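Local coordinates for nitrate transport protein nrtA (PDB 2G29) that binds nitrate as the solute-binding component of a cyanobacterial ABC transporter that takes up nitrate and probably also nitrite, at residues A92-T96 / P97-L101; K355-V358 / D359-R363; E311-D315 / Q316-Q320. One frame throughout, in Å; residues are numbered along the deposited sequence.

Interaction 1 (A92-T96 / P97-L101)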
ATOM      1  N   ALA A  92      -0.014 -11.870   3.994  1.00 11.27           N
ATOM      2  CA  ALA A  92      -0.193 -10.571   4.635  1.00 10.56           C
ATOM      3  C   ALA A  92      -0.804  -9.519   3.742  1.00 10.98           C
ATOM      4  O   ALA A  92      -0.752  -9.630   2.518  1.00 11.66           O
ATOM      5  CB  ALA A  92       1.197 -10.031   5.048  1.00 11.22           C
ATOM      6  N   HIS A  93      -1.366  -8.503   4.409  1.00 11.13           N
ATOM      7  CA  HIS A  93      -1.780  -7.246   3.790  1.00 10.91           C
ATOM      8  C   HIS A  93      -0.340  -6.692   3.686  1.00 11.17           C
ATOM      9  O   HIS A  93       0.380  -6.616   4.671  1.00 11.98           O
ATOM     10  CB  HIS A  93      -2.712  -6.505   4.776  1.00 10.68           C
ATOM     11  CG  HIS A  93      -2.440  -5.035   4.964  1.00  9.41           C
ATOM     12  ND1 HIS A  93      -2.954  -4.039   4.158  1.00 12.88           N
ATOM     13  CD2 HIS A  93      -1.814  -4.408   5.990  1.00  7.85           C
ATOM     14  CE1 HIS A  93      -2.671  -2.852   4.694  1.00  6.89           C
ATOM     15  NE2 HIS A  93      -1.991  -3.055   5.801  1.00 11.94           N
ATOM     16  N   ILE A  94       0.077  -6.302   2.484  1.00  9.80           N
ATOM     17  CA  ILE A  94       1.469  -5.935   2.266  1.00 10.45           C
ATOM     18  C   ILE A  94       1.697  -4.898   1.174  1.00 10.16           C
ATOM     19  O   ILE A  94       0.910  -4.759   0.252  1.00 10.62           O
ATOM     20  CB  ILE A  94       2.250  -7.251   1.954  1.00 11.70           C
ATOM     21  CG1 ILE A  94       3.760  -7.021   2.054  1.00 10.39           C
ATOM     22  CG2 ILE A  94       1.847  -7.794   0.586  1.00 11.73           C
ATOM     23  CD1 ILE A  94       4.544  -8.369   2.315  1.00 14.02           C
ATOM     24  N   LEU A  95       2.787  -4.149   1.290  1.00  9.22           N
ATOM     25  CA  LEU A  95       3.112  -3.167   0.245  1.00 10.25           C
ATOM     26  C   LEU A  95       3.357  -3.976  -1.051  1.00  9.67           C
ATOM     27  O   LEU A  95       4.071  -4.997  -1.030  1.00  9.97           O
ATOM     28  CB  LEU A  95       4.396  -2.429   0.633  1.00  9.84           C
ATOM     29  CG  LEU A  95       4.392  -1.756   2.010  1.00  9.25           C
ATOM     30  CD1 LEU A  95       5.699  -0.977   2.238  1.00 10.42           C
ATOM     31  CD2 LEU A  95       3.222  -0.779   2.122  1.00  9.83           C
ATOM     32  N   THR A  96       2.829  -3.530  -2.189  1.00  9.53           N
ATOM     33  CA  THR A  96       3.003  -4.295  -3.435  1.00  9.62           C
ATOM     34  C   THR A  96       4.455  -4.704  -3.794  1.00  9.60           C
ATOM     35  O   THR A  96       4.669  -5.817  -4.225  1.00 10.15           O
ATOM     36  CB  THR A  96       2.323  -3.574  -4.653  1.00 10.22           C
ATOM     37  OG1 THR A  96       0.907  -3.677  -4.496  1.00 11.42           O
ATOM     38  CG2 THR A  96       2.726  -4.183  -6.000  1.00 11.15           C
ATOM     39  N   PRO A  97       5.456  -3.824  -3.604  1.00  9.71           N
ATOM     40  CA  PRO A  97       6.811  -4.277  -3.969  1.00  9.60           C
ATOM     41  C   PRO A  97       7.342  -5.385  -3.104  1.00  9.12           C
ATOM     42  O   PRO A  97       8.163  -6.159  -3.568  1.00 10.11           O
ATOM     43  CB  PRO A  97       7.700  -3.024  -3.844  1.00 11.07           C
ATOM     44  CG  PRO A  97       6.835  -1.991  -3.211  1.00 18.56           C
ATOM     45  CD  PRO A  97       5.407  -2.380  -3.323  1.00 11.22           C
ATOM     46  N   MET A  98       6.843  -5.506  -1.882  1.00  9.77           N
ATOM     47  CA  MET A  98       7.432  -6.512  -0.992  1.00  9.77           C
ATOM     48  C   MET A  98       7.417  -7.974  -1.427  1.00  9.69           C
ATOM     49  O   MET A  98       8.423  -8.663  -1.252  1.00 10.04           O
ATOM     50  CB  MET A  98       6.946  -6.334   0.460  1.00  9.03           C
ATOM     51  CG  MET A  98       7.539  -5.063   1.100  1.00  9.84           C
ATOM     52  SD  MET A  98       6.768  -4.692   2.723  1.00 10.77           S
ATOM     53  CE  MET A  98       7.466  -6.064   3.694  1.00 11.19           C
ATOM     54  N   PRO A  99       6.314  -8.480  -1.985  1.00  9.37           N
ATOM     55  CA  PRO A  99       6.364  -9.886  -2.397  1.00 10.63           C
ATOM     56  C   PRO A  99       7.475 -10.103  -3.431  1.00  9.65           C
ATOM     57  O   PRO A  99       8.092 -11.185  -3.471  1.00 10.38           O
ATOM     58  CB  PRO A  99       4.965 -10.124  -2.972  1.00 10.52           C
ATOM     59  CG  PRO A  99       4.124  -9.272  -2.065  1.00 11.08           C
ATOM     60  CD  PRO A  99       4.926  -7.990  -1.931  1.00  9.49           C
ATOM     61  N   TYR A 100       7.778  -9.080  -4.242  1.00  9.51           N
ATOM     62  CA  TYR A 100       8.829  -9.170  -5.237  1.00  9.61           C
ATOM     63  C   TYR A 100      10.212  -9.134  -4.573  1.00  9.67           C
ATOM     64  O   TYR A 100      11.071  -9.955  -4.876  1.00 11.54           O
ATOM     65  CB  TYR A 100       8.708  -8.008  -6.231  1.00  9.87           C
ATOM     66  CG  TYR A 100       7.562  -8.234  -7.178  1.00  9.88           C
ATOM     67  CD1 TYR A 100       6.302  -7.653  -6.963  1.00 10.60           C
ATOM     68  CD2 TYR A 100       7.715  -9.113  -8.251  1.00  9.74           C
ATOM     69  CE1 TYR A 100       5.240  -7.949  -7.792  1.00  9.67           C
ATOM     70  CE2 TYR A 100       6.659  -9.428  -9.086  1.00 10.03           C
ATOM     71  CZ  TYR A 100       5.428  -8.844  -8.850  1.00 10.43           C
ATOM     72  OH  TYR A 100       4.393  -9.189  -9.674  1.00 10.49           O
ATOM     73  N   LEU A 101      10.426  -8.183  -3.672  1.00 11.09           N
ATOM     74  CA  LEU A 101      11.732  -8.074  -3.016  1.00 10.66           C
ATOM     75  C   LEU A 101      12.036  -9.304  -2.148  1.00 10.48           C
ATOM     76  O   LEU A 101      13.178  -9.705  -1.987  1.00 10.95           O
ATOM     77  CB  LEU A 101      11.774  -6.797  -2.196  1.00 12.55           C
ATOM     78  CG  LEU A 101      11.550  -5.505  -3.015  1.00 13.68           C
ATOM     79  CD1 LEU A 101      11.259  -4.367  -2.072  1.00 15.02           C
ATOM     80  CD2 LEU A 101      12.771  -5.164  -3.880  1.00 16.28           C
TER
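A buried corner between strand 91-95 and helix 97-104 brings Ile94 and Leu95, at the end of the strand, against Met98 and Pro99 in the first turn of the helix, a local contact. One backbone hydrogen bond sets the turn: Met98 N gives its hydrogen to Leu95 O at 2.9 Å, arriving from above the carbonyl plane with an N-H...O angle of 142°. Pro97 and Pro99 have no amide hydrogen to offer, and the Pro99 CD methylene lies 3.2 Å from the same Leu95 O.

Apolar side chains pack around this bond. Ile94 holds CG1 trans to its backbone nitrogen (chi1 -166°) and thereby lays it 3.6 Å from Met98 CB, while its other branch, CG2, points at Pro99 CG of the pyrrolidine ring, 3.8 Å away. The Met98 chain bends at its thioether (chi3 70°); SD comes to 3.8 Å from Leu95 CG, and CE turns back to Ile94 CD1 at 4.0 Å. A single methionine thus packs on two consecutive strand residues.

The strand belongs to a five-stranded mixed sheet of order 2-1-3-5-4, the topology of type II periplasmic binding proteins, in which a parallel strand delivers the chain to a helix near the ligand cleft. Trp73, which binds nitrate, touches both Leu95 and Met98, and Lys240, another nitrate ligand, packs on Leu95. The Leu95 side chain itself comes to about 4 Å from the bound nitrate ion.

At the corner itself, Thr96 O sits in the plane of the Tyr100 ring, at its edge, 3.7 Å from CD1. Thr96 OG1 is hydrogen-bonded to Glu239 O, and Tyr100 OH to Asp335 of helix 332-344.

Interaction 2 (K355-V358 / D359-R363)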
ATOM      1  N   LYS A 355       9.078  -8.072 -16.596  1.00 13.97           N
ATOM      2  CA  LYS A 355       7.900  -8.789 -17.086  1.00 13.84           C
ATOM      3  C   LYS A 355       7.962 -10.242 -16.631  1.00 14.77           C
ATOM      4  O   LYS A 355       6.939 -10.832 -16.190  1.00 13.28           O
ATOM      5  CB  LYS A 355       7.853  -8.741 -18.614  1.00 18.03           C
ATOM      6  CG  LYS A 355       8.182  -7.353 -19.150  1.00 25.63           C
ATOM      7  CD  LYS A 355       8.292  -7.309 -20.667  1.00 29.43           C
ATOM      8  CE  LYS A 355       9.622  -7.875 -21.176  1.00 30.46           C
ATOM      9  NZ  LYS A 355       9.574  -8.125 -22.638  1.00 34.14           N
ATOM     10  N   ALA A 356       9.160 -10.811 -16.678  1.00 12.92           N
ATOM     11  CA  ALA A 356       9.302 -12.216 -16.307  1.00 11.82           C
ATOM     12  C   ALA A 356       8.975 -12.510 -14.853  1.00 11.68           C
ATOM     13  O   ALA A 356       8.261 -13.476 -14.575  1.00 11.84           O
ATOM     14  CB  ALA A 356      10.712 -12.727 -16.639  1.00 13.67           C
ATOM     15  N   ILE A 357       9.502 -11.719 -13.916  1.00 11.31           N
ATOM     16  CA  ILE A 357       9.225 -12.004 -12.516  1.00 11.05           C
ATOM     17  C   ILE A 357       7.776 -11.673 -12.193  1.00 11.88           C
ATOM     18  O   ILE A 357       7.162 -12.334 -11.360  1.00 12.12           O
ATOM     19  CB  ILE A 357      10.243 -11.300 -11.547  1.00 12.88           C
ATOM     20  CG1 ILE A 357       9.946 -11.726 -10.105  1.00 13.24           C
ATOM     21  CG2 ILE A 357      10.213  -9.788 -11.685  1.00 12.57           C
ATOM     22  CD1 ILE A 357      10.166 -13.231  -9.825  1.00 15.71           C
ATOM     23  N   VAL A 358       7.202 -10.675 -12.845  1.00 11.08           N
ATOM     24  CA  VAL A 358       5.784 -10.384 -12.598  1.00 11.43           C
ATOM     25  C   VAL A 358       4.940 -11.574 -13.071  1.00 11.21           C
ATOM     26  O   VAL A 358       3.945 -11.920 -12.412  1.00 11.63           O
ATOM     27  CB  VAL A 358       5.391  -9.062 -13.297  1.00 12.18           C
ATOM     28  CG1 VAL A 358       3.859  -8.845 -13.316  1.00 12.32           C
ATOM     29  CG2 VAL A 358       6.029  -7.932 -12.556  1.00 12.83           C
ATOM     30  N   ASP A 359       5.319 -12.246 -14.162  1.00 11.25           N
ATOM     31  CA  ASP A 359       4.516 -13.379 -14.610  1.00 12.32           C
ATOM     32  C   ASP A 359       4.582 -14.561 -13.633  1.00 13.26           C
ATOM     33  O   ASP A 359       3.701 -15.450 -13.681  1.00 15.29           O
ATOM     34  CB  ASP A 359       4.929 -13.824 -16.027  1.00 13.70           C
ATOM     35  CG  ASP A 359       4.386 -12.915 -17.112  1.00 15.11           C
ATOM     36  OD1 ASP A 359       3.407 -12.200 -16.865  1.00 15.93           O
ATOM     37  OD2 ASP A 359       4.935 -12.939 -18.243  1.00 17.53           O
ATOM     38  N   LYS A 360       5.591 -14.589 -12.760  1.00 12.44           N
ATOM     39  CA  LYS A 360       5.710 -15.658 -11.773  1.00 12.88           C
ATOM     40  C   LYS A 360       5.018 -15.300 -10.452  1.00 13.76           C
ATOM     41  O   LYS A 360       4.317 -16.144  -9.871  1.00 16.38           O
ATOM     42  CB  LYS A 360       7.185 -15.999 -11.494  1.00 15.30           C
ATOM     43  CG  LYS A 360       7.377 -17.076 -10.399  1.00 15.11           C
ATOM     44  CD  LYS A 360       8.818 -17.535 -10.334  1.00 19.50           C
ATOM     45  CE  LYS A 360       9.110 -18.407  -9.115  1.00 17.96           C
ATOM     46  NZ  LYS A 360       9.418 -17.538  -7.919  1.00 21.95           N
ATOM     47  N   VAL A 361       5.177 -14.068  -9.973  1.00 11.36           N
ATOM     48  CA  VAL A 361       4.587 -13.644  -8.706  1.00 10.33           C
ATOM     49  C   VAL A 361       3.119 -13.218  -8.752  1.00 10.81           C
ATOM     50  O   VAL A 361       2.352 -13.526  -7.843  1.00 10.77           O
ATOM     51  CB  VAL A 361       5.449 -12.493  -8.136  1.00 10.19           C
ATOM     52  CG1 VAL A 361       4.814 -11.849  -6.884  1.00 10.68           C
ATOM     53  CG2 VAL A 361       6.844 -13.030  -7.818  1.00 10.63           C
ATOM     54  N   ASN A 362       2.749 -12.502  -9.801  1.00 10.64           N
ATOM     55  CA  ASN A 362       1.387 -12.009  -9.934  1.00  9.81           C
ATOM     56  C   ASN A 362       0.441 -13.140 -10.320  1.00 10.19           C
ATOM     57  O   ASN A 362       0.653 -13.812 -11.323  1.00 11.34           O
ATOM     58  CB  ASN A 362       1.352 -10.868 -10.978  1.00  9.97           C
ATOM     59  CG  ASN A 362      -0.030 -10.294 -11.157  1.00 11.23           C
ATOM     60  OD1 ASN A 362      -0.939 -10.978 -11.662  1.00 10.77           O
ATOM     61  ND2 ASN A 362      -0.212  -9.037 -10.741  1.00 10.56           N
ATOM     62  N   ARG A 363      -0.585 -13.354  -9.488  1.00 11.00           N
ATOM     63  CA  ARG A 363      -1.531 -14.420  -9.783  1.00 11.90           C
ATOM     64  C   ARG A 363      -2.909 -13.876 -10.119  1.00 12.69           C
ATOM     65  O   ARG A 363      -3.932 -14.302  -9.528  1.00 11.57           O
ATOM     66  CB  ARG A 363      -1.615 -15.414  -8.617  1.00 11.38           C
ATOM     67  CG  ARG A 363      -0.279 -16.144  -8.343  1.00 12.08           C
ATOM     68  CD  ARG A 363       0.282 -16.807  -9.596  1.00 12.58           C
ATOM     69  NE  ARG A 363      -0.637 -17.808 -10.142  1.00 12.62           N
ATOM     70  CZ  ARG A 363      -0.765 -19.052  -9.684  1.00 14.58           C
ATOM     71  NH1 ARG A 363      -0.025 -19.491  -8.677  1.00 15.75           N
ATOM     72  NH2 ARG A 363      -1.690 -19.853 -10.224  1.00 15.63           N
TER
HETATM   73  O   HOH W   1       4.548  -9.645 -16.395  1.00 18.78           O
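Ile357 and Val361 run alongside each other from neighbouring turns of helix 354-361, with Ile357 CD1 3.9 Å from Val361 CG2. Their backbones are joined as well: Val361 N reaches Ile357 O at 3.0 Å, almost straight (166°) and nearly in line with the C=O bond. The same oxygen takes a second hydrogen from Lys360 N at 3.1 Å, coming from well above the carbonyl plane. Such sharing, i+3 beside i+4, is consistent with a local tightening toward 3-10 geometry near the helix end.

Val358 and Asn362 repeat the side-by-side pairing, their backbones linked by Asn362 N to Val358 O at 2.9 Å. Asn362 is the first residue to leave helical geometry, yet it closes this last i+4 bond. Its side chain is then occupied outside the turn: OD1 receives the amide of Glu364 in an Asx turn leading into helix 364-373, and ND2 binds Pro330 O and Asp335. Tyr100 of helix 97-104 packs against Val358, Val361 and Asn362, on the buried side of the helix.

Towards the solvent, Asp359 N bonds to Lys355 O at 3.0 Å. The Asp359 carboxylate folds back beside its own backbone N (chi1 -77°), which brings CG within 3.4 Å of that oxygen. A water mediates between the two groups, donating to Lys355 O at 2.7 Å and, more weakly, to Asp359 OD1 at 2.8 Å. OD1 also forms a salt bridge with Lys332 of helix 332-344.

A carboxylate near the carbonyl-rich end of a helix is likely to be disfavoured electrostatically; here the lysine and the donating water would probably offset that cost and favour the charged form.

Interaction 3 (E311-D315 / Q316-Q320)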
ATOM      1  N   GLU A 311      -8.770  25.017   3.646  1.00 28.15           N
ATOM      2  CA  GLU A 311     -10.183  24.656   3.715  1.00 28.51           C
ATOM      3  C   GLU A 311     -10.390  23.167   3.426  1.00 27.66           C
ATOM      4  O   GLU A 311      -9.737  22.601   2.550  1.00 27.38           O
ATOM      5  CB  GLU A 311     -10.965  25.493   2.704  1.00 31.09           C
ATOM      6  CG  GLU A 311     -10.899  26.993   2.956  1.00 33.78           C
ATOM      7  CD  GLU A 311     -11.217  27.793   1.702  1.00 36.91           C
ATOM      8  OE1 GLU A 311     -10.409  27.730   0.741  1.00 38.29           O
ATOM      9  OE2 GLU A 311     -12.271  28.472   1.672  1.00 38.18           O
ATOM     10  N   THR A 312     -11.295  22.544   4.177  1.00 26.26           N
ATOM     11  CA  THR A 312     -11.623  21.131   4.001  1.00 24.89           C
ATOM     12  C   THR A 312     -12.359  20.967   2.671  1.00 23.82           C
ATOM     13  O   THR A 312     -13.178  21.814   2.306  1.00 24.49           O
ATOM     14  CB  THR A 312     -12.523  20.624   5.160  1.00 25.30           C
ATOM     15  OG1 THR A 312     -11.796  20.714   6.392  1.00 25.32           O
ATOM     16  CG2 THR A 312     -12.951  19.168   4.940  1.00 24.74           C
ATOM     17  N   PHE A 313     -12.075  19.884   1.949  1.00 20.69           N
ATOM     18  CA  PHE A 313     -12.711  19.616   0.657  1.00 19.37           C
ATOM     19  C   PHE A 313     -13.102  18.143   0.594  1.00 18.63           C
ATOM     20  O   PHE A 313     -12.621  17.338   1.394  1.00 18.47           O
ATOM     21  CB  PHE A 313     -11.760  19.979  -0.508  1.00 19.73           C
ATOM     22  CG  PHE A 313     -10.538  19.081  -0.627  1.00 18.81           C
ATOM     23  CD1 PHE A 313     -10.582  17.908  -1.368  1.00 18.88           C
ATOM     24  CD2 PHE A 313      -9.356  19.421   0.019  1.00 18.60           C
ATOM     25  CE1 PHE A 313      -9.444  17.071  -1.466  1.00 19.04           C
ATOM     26  CE2 PHE A 313      -8.216  18.604  -0.066  1.00 18.03           C
ATOM     27  CZ  PHE A 313      -8.268  17.429  -0.808  1.00 18.00           C
ATOM     28  N   GLU A 314     -14.020  17.803  -0.306  1.00 19.03           N
ATOM     29  CA  GLU A 314     -14.452  16.425  -0.488  1.00 19.85           C
ATOM     30  C   GLU A 314     -14.045  15.953  -1.882  1.00 20.44           C
ATOM     31  O   GLU A 314     -14.152  16.702  -2.844  1.00 19.70           O
ATOM     32  CB  GLU A 314     -15.970  16.318  -0.362  1.00 23.28           C
ATOM     33  CG  GLU A 314     -16.475  14.914  -0.578  1.00 26.82           C
ATOM     34  CD  GLU A 314     -17.975  14.844  -0.756  1.00 29.21           C
ATOM     35  OE1 GLU A 314     -18.651  15.879  -0.589  1.00 31.79           O
ATOM     36  OE2 GLU A 314     -18.488  13.748  -1.060  1.00 31.96           O
ATOM     37  N   ASP A 315     -13.564  14.720  -1.982  1.00 19.27           N
ATOM     38  CA  ASP A 315     -13.192  14.149  -3.275  1.00 20.12           C
ATOM     39  C   ASP A 315     -13.284  12.627  -3.190  1.00 20.11           C
ATOM     40  O   ASP A 315     -12.365  11.957  -2.699  1.00 20.14           O
ATOM     41  CB  ASP A 315     -11.780  14.568  -3.685  1.00 21.06           C
ATOM     42  CG  ASP A 315     -11.470  14.200  -5.129  1.00 19.52           C
ATOM     43  OD1 ASP A 315     -11.962  13.162  -5.578  1.00 19.86           O
ATOM     44  OD2 ASP A 315     -10.733  14.938  -5.810  1.00 22.73           O
ATOM     45  N   GLN A 316     -14.406  12.082  -3.655  1.00 20.42           N
ATOM     46  CA  GLN A 316     -14.652  10.648  -3.628  1.00 21.77           C
ATOM     47  C   GLN A 316     -13.788   9.843  -4.588  1.00 20.51           C
ATOM     48  O   GLN A 316     -13.682   8.629  -4.448  1.00 21.85           O
ATOM     49  CB  GLN A 316     -16.119  10.336  -3.973  1.00 23.77           C
ATOM     50  CG  GLN A 316     -17.141  11.089  -3.167  1.00 28.31           C
ATOM     51  CD  GLN A 316     -17.005  10.828  -1.689  1.00 29.63           C
ATOM     52  OE1 GLN A 316     -16.701  11.742  -0.913  1.00 31.84           O
ATOM     53  NE2 GLN A 316     -17.243   9.587  -1.282  1.00 30.77           N
ATOM     54  N   GLU A 317     -13.189  10.511  -5.568  1.00 19.69           N
ATOM     55  CA  GLU A 317     -12.398   9.776  -6.532  1.00 18.81           C
ATOM     56  C   GLU A 317     -10.993   9.462  -6.085  1.00 17.27           C
ATOM     57  O   GLU A 317     -10.450   8.468  -6.528  1.00 17.01           O
ATOM     58  CB  GLU A 317     -12.397  10.487  -7.888  1.00 22.36           C
ATOM     59  CG  GLU A 317     -13.713  10.290  -8.662  1.00 26.80           C
ATOM     60  CD  GLU A 317     -14.118   8.811  -8.807  1.00 29.44           C
ATOM     61  OE1 GLU A 317     -13.323   7.996  -9.319  1.00 30.48           O
ATOM     62  OE2 GLU A 317     -15.240   8.462  -8.406  1.00 33.00           O
ATOM     63  N   ILE A 318     -10.439  10.278  -5.189  1.00 16.51           N
ATOM     64  CA  ILE A 318      -9.071  10.046  -4.688  1.00 15.52           C
ATOM     65  C   ILE A 318      -9.010   9.270  -3.378  1.00 15.30           C
ATOM     66  O   ILE A 318      -7.904   8.948  -2.877  1.00 13.27           O
ATOM     67  CB  ILE A 318      -8.270  11.375  -4.553  1.00 14.79           C
ATOM     68  CG1 ILE A 318      -8.903  12.300  -3.522  1.00 16.90           C
ATOM     69  CG2 ILE A 318      -8.235  12.092  -5.906  1.00 17.49           C
ATOM     70  CD1 ILE A 318      -8.190  13.653  -3.417  1.00 15.96           C
ATOM     71  N   MET A 319     -10.165   8.951  -2.801  1.00 13.66           N
ATOM     72  CA  MET A 319     -10.179   8.188  -1.549  1.00 13.90           C
ATOM     73  C   MET A 319      -9.808   6.708  -1.755  1.00 13.24           C
ATOM     74  O   MET A 319      -9.781   6.215  -2.882  1.00 12.49           O
ATOM     75  CB  MET A 319     -11.558   8.267  -0.889  1.00 14.02           C
ATOM     76  CG  MET A 319     -12.645   7.506  -1.631  1.00 12.48           C
ATOM     77  SD  MET A 319     -14.295   7.853  -0.994  1.00 20.00           S
ATOM     78  CE  MET A 319     -14.182   7.138   0.645  1.00 20.00           C
ATOM     79  N   GLN A 320      -9.529   5.993  -0.671  1.00 13.11           N
ATOM     80  CA  GLN A 320      -9.200   4.576  -0.788  1.00 12.58           C
ATOM     81  C   GLN A 320     -10.389   3.822  -1.402  1.00 12.09           C
ATOM     82  O   GLN A 320     -11.546   4.045  -1.035  1.00 12.72           O
ATOM     83  CB  GLN A 320      -8.796   4.006   0.573  1.00 13.11           C
ATOM     84  CG  GLN A 320      -7.368   4.326   0.981  1.00 14.58           C
ATOM     85  CD  GLN A 320      -6.940   3.585   2.232  1.00 20.00           C
ATOM     86  OE1 GLN A 320      -7.523   2.561   2.590  1.00 20.00           O
ATOM     87  NE2 GLN A 320      -5.935   3.912   3.036  1.00 20.00           N
TER
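With CG trans to its backbone nitrogen (chi1 -170°), Asp315 carries its carboxylate forward to the chain that follows, where it meets Ile318. In Ile318, CG1 sits over the backbone, flanked by N and C (chi1 63°), and the branch is thereby laid across the aspartate at about a right angle, with CG1 3.6 Å from Asp315 CG and CD1 3.7 Å from Asp315 OD2.

The grip on the chain comes from one oxygen. Asp315 OD1 accepts Glu317 N at 2.9 Å, met nearly in line with its C-O bond, and also Ile318 N at 3.3 Å, which arrives from above the carboxylate plane, 59° out of it. The first bond closes an Asx turn; the i+3 bond added to it is what an aspartate does when it caps a helix, although here only irregular chain follows. Two successive backbone amides thus share one carboxylate oxygen. Were Asp315 replaced by an alanine, the amides of Glu317 and Ile318 would probably lose their common acceptor and the turn its fixed shape.

Ile318 also reaches back to the strand: its CD1 lies at the edge of the Phe313 ring, 4.1 Å from CE1. Glu317, a like charge, points its carboxylate elsewhere and makes a salt bridge with Lys321.

Strand 313-314 pairs antiparallel with strand 303-304: Phe313 is backbone-bonded to Tyr304, and its ring meets that of Phe306, just past the strand, edge-to-face. Ile318 and Met319 pack on Tyr304. Past them Met319 O binds Asn124 and the side-chain NE2 of Gln320 bonds to Gly125 O, just before strand 126-130, as the chain runs on to helix 332-344.

Interactions 1 and 2 form one packed unit, their centres 13 Å apart, although more than 250 residues separate them along the chain. Tyr100 is the joint: its CE2 rests 3.4 Å from Val361 CB, and its OH lies 3.5 Å from Val358 CA. Asp335 links them further, since it serves both the Tyr100 hydroxyl and the Asn362 amide. Interaction 3 stands apart, about 27 Å centre to centre from interaction 1 and 33 Å from interaction 2. Relative to the nitrate site, interaction 1 borders it directly, interaction 3 approaches it only to about 10 Å between the Met319 and Gln126 side chains, and interaction 2 lies away from it, in contact with helix 97-104 through Tyr100.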